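Local structure of hypothetical sugar ABC-transporter sugar binding protein (Arthrobacter globiformis, 7BVT) at residues Val203-Trp206 / Asp211-Thr214; Asp69-Leu74 / Val94-Asp99. The protein probably binds cyclic alpha-maltosyl-1,6-maltose outside the cell and delivers it to an ABC transporter for uptake. All blocks are in the same frame, centred on the assembly; numbering follows the deposited sequence.

Interaction 1 (Val203-Trp206 / Asp211-Thr214)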
# COMPACT_ATOMS: atom_id res chain seq x y z
N VAL A 203 -8.00 -6.30 1.89
CA VAL A 203 -7.33 -7.45 1.22
C VAL A 203 -8.32 -8.61 1.18
O VAL A 203 -8.53 -9.18 0.14
CB VAL A 203 -6.08 -7.87 2.01
CG1 VAL A 203 -5.52 -9.18 1.49
CG2 VAL A 203 -5.04 -6.77 1.98
N ASN A 204 -8.89 -8.94 2.33
CA ASN A 204 -9.76 -10.14 2.44
C ASN A 204 -11.12 -9.87 1.80
O ASN A 204 -11.68 -10.81 1.16
CB ASN A 204 -9.92 -10.48 3.92
CG ASN A 204 -8.63 -10.91 4.58
OD1 ASN A 204 -8.38 -10.57 5.73
ND2 ASN A 204 -7.75 -11.61 3.86
N LEU A 205 -11.61 -8.62 1.81
CA LEU A 205 -12.85 -8.24 1.10
C LEU A 205 -12.63 -8.52 -0.40
O LEU A 205 -13.46 -9.15 -1.06
CB LEU A 205 -13.14 -6.77 1.41
CG LEU A 205 -14.26 -6.15 0.58
CD1 LEU A 205 -15.62 -6.72 0.97
CD2 LEU A 205 -14.23 -4.65 0.74
N TRP A 206 -11.54 -8.06 -0.98
CA TRP A 206 -11.25 -8.29 -2.42
C TRP A 206 -11.01 -9.77 -2.74
O TRP A 206 -11.54 -10.24 -3.80
CB TRP A 206 -10.06 -7.45 -2.84
CG TRP A 206 -10.32 -5.99 -2.90
CD1 TRP A 206 -11.44 -5.34 -3.34
CD2 TRP A 206 -9.40 -4.97 -2.50
NE1 TRP A 206 -11.28 -3.97 -3.23
CE2 TRP A 206 -10.04 -3.72 -2.69
CE3 TRP A 206 -8.12 -5.01 -1.92
CZ2 TRP A 206 -9.40 -2.53 -2.39
CZ3 TRP A 206 -7.49 -3.81 -1.67
CH2 TRP A 206 -8.12 -2.60 -1.90
N ASP A 211 -16.26 -5.67 -3.12
CA ASP A 211 -15.86 -4.31 -3.50
C ASP A 211 -15.94 -3.45 -2.26
O ASP A 211 -16.83 -3.69 -1.42
CB ASP A 211 -16.74 -3.79 -4.64
CG ASP A 211 -16.73 -4.68 -5.86
OD1 ASP A 211 -15.72 -4.76 -6.51
OD2 ASP A 211 -17.79 -5.27 -6.16
N PHE A 212 -15.13 -2.39 -2.19
CA PHE A 212 -15.16 -1.47 -1.03
C PHE A 212 -16.15 -0.35 -1.32
O PHE A 212 -17.18 -0.29 -0.64
CB PHE A 212 -13.74 -0.99 -0.66
CG PHE A 212 -13.71 -0.16 0.58
CD1 PHE A 212 -13.98 -0.73 1.81
CD2 PHE A 212 -13.46 1.20 0.53
CE1 PHE A 212 -13.97 0.05 2.95
CE2 PHE A 212 -13.46 1.98 1.66
CZ PHE A 212 -13.70 1.40 2.89
N LEU A 213 -15.83 0.52 -2.28
CA LEU A 213 -16.85 1.49 -2.78
C LEU A 213 -17.33 1.08 -4.16
O LEU A 213 -16.77 0.21 -4.85
CB LEU A 213 -16.27 2.90 -2.83
CG LEU A 213 -15.72 3.50 -1.53
CD1 LEU A 213 -15.35 4.96 -1.66
CD2 LEU A 213 -16.64 3.29 -0.34
N THR A 214 -18.42 1.71 -4.60
CA THR A 214 -18.91 1.54 -5.99
C THR A 214 -17.88 2.15 -6.94
O THR A 214 -16.99 2.90 -6.48
CB THR A 214 -20.28 2.21 -6.15
OG1 THR A 214 -20.07 3.56 -5.76
CG2 THR A 214 -21.34 1.51 -5.33
O HOH W 1 -13.27 -2.11 -4.31
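Leu-205 points its CD2 methyl at the backbone between Asp-211 and Phe-212. Leu-205 CD2 lies 3.5 Å from Asp-211 O and 3.9 Å from Phe-212 CB. With chi1 at 171°, the Leu-205 branch swings away from the backbone N and over toward the loop. The same methyl reaches the edge of the Phe-212 ring, near the ring plane, at CD1. The ring itself turns away from the 203-206 segment. It packs on Thr-198 and Gln-202 of helix 195-207 and meets Phe-384 edge-to-face.

Trp-206 takes part through its indole N-H. No direct hydrogen bond joins the two segments, and Trp-206 NE1 stays 4.3 Å from Phe-212 N. One water bridges them. Its oxygen lies in the indole plane, at the ring edge, and accepts from Trp-206 NE1 at 2.9 Å. The same water oxygen accepts from Phe-212 N at 2.8 Å. Two N-H groups of buried residues are thus satisfied by one oxygen. The indole is also stacked with His-369 and touches Asn-293 of strand 292-301. Trp-199 and Asn-200 of helix 195-207 belong to the sugar pocket; the Trp-206 side chain is about 11 Å from a bound glucose unit. The contact is a helix end packed against the loop that follows it, bridged by water, in a solute-binding protein of the ABC-transporter type.

Interaction 2 (Asp69-Leu74 / Val94-Asp99); sequences DFLTKL and VPQIAD
Ile-97 reaches across to two leucines, Leu-71 and Leu-74, on the neighbouring helix. Its CB leaves the backbone at a slant to that helix, and the longer branch makes up the difference. CG1 stands beside the backbone N and anti to the carbonyl carbon (chi1 -68°). Ile-97 CG1 touches first, 3.7 Å from Leu-71 CD2 and 3.8 Å from Leu-74 CD1. The chain then runs on extended to CD1 (chi2 168°). At this tip Ile-97 CD1 meets the same two methyls, 3.8 Å from Leu-74 CD1 and 3.9 Å from Leu-71 CD2. Both atoms of the branch therefore touch both leucines, which lie three residues apart on their helix.

Helices 70-80 and 94-100 run nearly parallel here. The axes of the short segments come within 10.8 Å and make an angle of 15°. Strand 86-90 lies between them in the chain and pairs in parallel with strand 28-34. This is the helix-strand-helix order of an alpha/beta domain, as in other extracellular solute-binding proteins of this family. Ile-97 also touches Met-300 of strand 292-301, and Leu-74 touches Trp-33 of strand 28-34.

The side chains of Leu-71 and Ile-97 cross at about a right angle. The other methyl of Leu-71, CD1, lies 4.1 Å from Gln-96 OE1. The approach is loose, and no hydrogen bond links the two segments here. Gln-96 NE2 instead bonds to Val-92 O, just before its own helix.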
# COMPACT_ATOMS: atom_id res chain seq x y z
N ASP A 69 3.88 16.68 8.38
CA ASP A 69 3.76 18.14 8.08
C ASP A 69 3.39 18.38 6.60
O ASP A 69 3.19 19.50 6.22
CB ASP A 69 5.07 18.84 8.39
CG ASP A 69 5.48 18.73 9.86
OD1 ASP A 69 4.57 18.72 10.69
OD2 ASP A 69 6.68 18.50 10.12
N PHE A 70 3.35 17.34 5.78
CA PHE A 70 3.45 17.52 4.30
C PHE A 70 2.18 18.16 3.74
O PHE A 70 2.25 19.13 2.96
CB PHE A 70 3.74 16.14 3.68
CG PHE A 70 4.26 16.18 2.27
CD1 PHE A 70 3.39 16.35 1.20
CD2 PHE A 70 5.61 15.95 1.99
CE1 PHE A 70 3.87 16.31 -0.10
CE2 PHE A 70 6.07 15.94 0.69
CZ PHE A 70 5.20 16.15 -0.36
N LEU A 71 0.99 17.65 4.06
CA LEU A 71 -0.26 18.21 3.52
C LEU A 71 -0.43 19.64 4.05
O LEU A 71 -0.88 20.51 3.29
CB LEU A 71 -1.45 17.34 3.90
CG LEU A 71 -1.44 16.00 3.20
CD1 LEU A 71 -2.62 15.18 3.61
CD2 LEU A 71 -1.42 16.19 1.68
N THR A 72 -0.14 19.85 5.32
CA THR A 72 -0.33 21.21 5.87
C THR A 72 0.62 22.20 5.18
O THR A 72 0.21 23.29 4.86
CB THR A 72 -0.21 21.21 7.40
OG1 THR A 72 -1.25 20.39 7.94
CG2 THR A 72 -0.36 22.61 7.95
N LYS A 73 1.82 21.78 4.83
CA LYS A 73 2.73 22.65 4.05
C LYS A 73 2.13 22.93 2.66
O LYS A 73 2.20 24.09 2.16
CB LYS A 73 4.09 21.99 3.96
CG LYS A 73 5.10 22.82 3.22
CD LYS A 73 6.47 22.76 3.71
CE LYS A 73 7.32 23.59 2.78
NZ LYS A 73 8.19 24.52 3.52
N LEU A 74 1.60 21.92 1.99
CA LEU A 74 1.00 22.19 0.67
C LEU A 74 -0.19 23.16 0.76
O LEU A 74 -0.28 24.02 -0.12
CB LEU A 74 0.59 20.87 0.04
CG LEU A 74 1.73 19.96 -0.38
CD1 LEU A 74 1.16 18.65 -0.90
CD2 LEU A 74 2.61 20.58 -1.41
N VAL A 94 -3.17 11.63 -2.86
CA VAL A 94 -3.29 12.22 -4.23
C VAL A 94 -4.61 12.95 -4.37
O VAL A 94 -4.63 14.09 -4.83
CB VAL A 94 -3.09 11.17 -5.33
CG1 VAL A 94 -3.43 11.75 -6.69
CG2 VAL A 94 -1.68 10.66 -5.31
N PRO A 95 -5.77 12.36 -4.07
CA PRO A 95 -7.03 13.06 -4.30
C PRO A 95 -7.17 14.32 -3.45
O PRO A 95 -7.78 15.25 -3.93
CB PRO A 95 -8.12 12.01 -3.92
CG PRO A 95 -7.40 10.70 -3.92
CD PRO A 95 -5.97 10.98 -3.57
N GLN A 96 -6.56 14.33 -2.27
CA GLN A 96 -6.59 15.54 -1.43
C GLN A 96 -5.71 16.61 -2.06
O GLN A 96 -6.11 17.80 -2.08
CB GLN A 96 -6.15 15.17 -0.03
CG GLN A 96 -7.13 14.20 0.63
CD GLN A 96 -6.56 13.71 1.92
OE1 GLN A 96 -6.55 14.45 2.90
NE2 GLN A 96 -6.05 12.48 1.93
N ILE A 97 -4.53 16.23 -2.50
CA ILE A 97 -3.57 17.20 -3.11
C ILE A 97 -4.17 17.79 -4.38
O ILE A 97 -4.00 18.99 -4.65
CB ILE A 97 -2.21 16.52 -3.34
CG1 ILE A 97 -1.56 16.21 -1.97
CG2 ILE A 97 -1.32 17.38 -4.26
CD1 ILE A 97 -0.38 15.33 -2.02
N ALA A 98 -4.92 16.99 -5.14
CA ALA A 98 -5.56 17.45 -6.38
C ALA A 98 -6.54 18.60 -6.08
O ALA A 98 -6.83 19.38 -6.98
CB ALA A 98 -6.22 16.28 -7.08
N ASP A 99 -7.09 18.68 -4.88
CA ASP A 99 -8.01 19.77 -4.46
C ASP A 99 -7.22 20.94 -3.88
O ASP A 99 -7.82 21.99 -3.70
CB ASP A 99 -9.04 19.27 -3.42
CG ASP A 99 -10.15 18.40 -4.01
OD1 ASP A 99 -10.38 18.49 -5.22
OD2 ASP A 99 -10.77 17.63 -3.21

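Interaction 2 comes first along the chain and is complete before interaction 1 begins. Their centres are 25 Å apart and their nearest atoms about 10 Å, without touching. Interaction 2 joins two helices, 70-80 and 94-100. Interaction 1 joins the end of helix 195-207 to its following loop. Strand 292-301 links the two regions: Met-300 meets Ile-97, and Asn-293 meets Trp-206. Neither contact touches the bound sugar: the side chains of Gln-96 and Trp-206 are about 10 Å and about 11 Å from glucose units. The two contacts thus belong to separate parts of the fold, each a short way from the sugar-binding site.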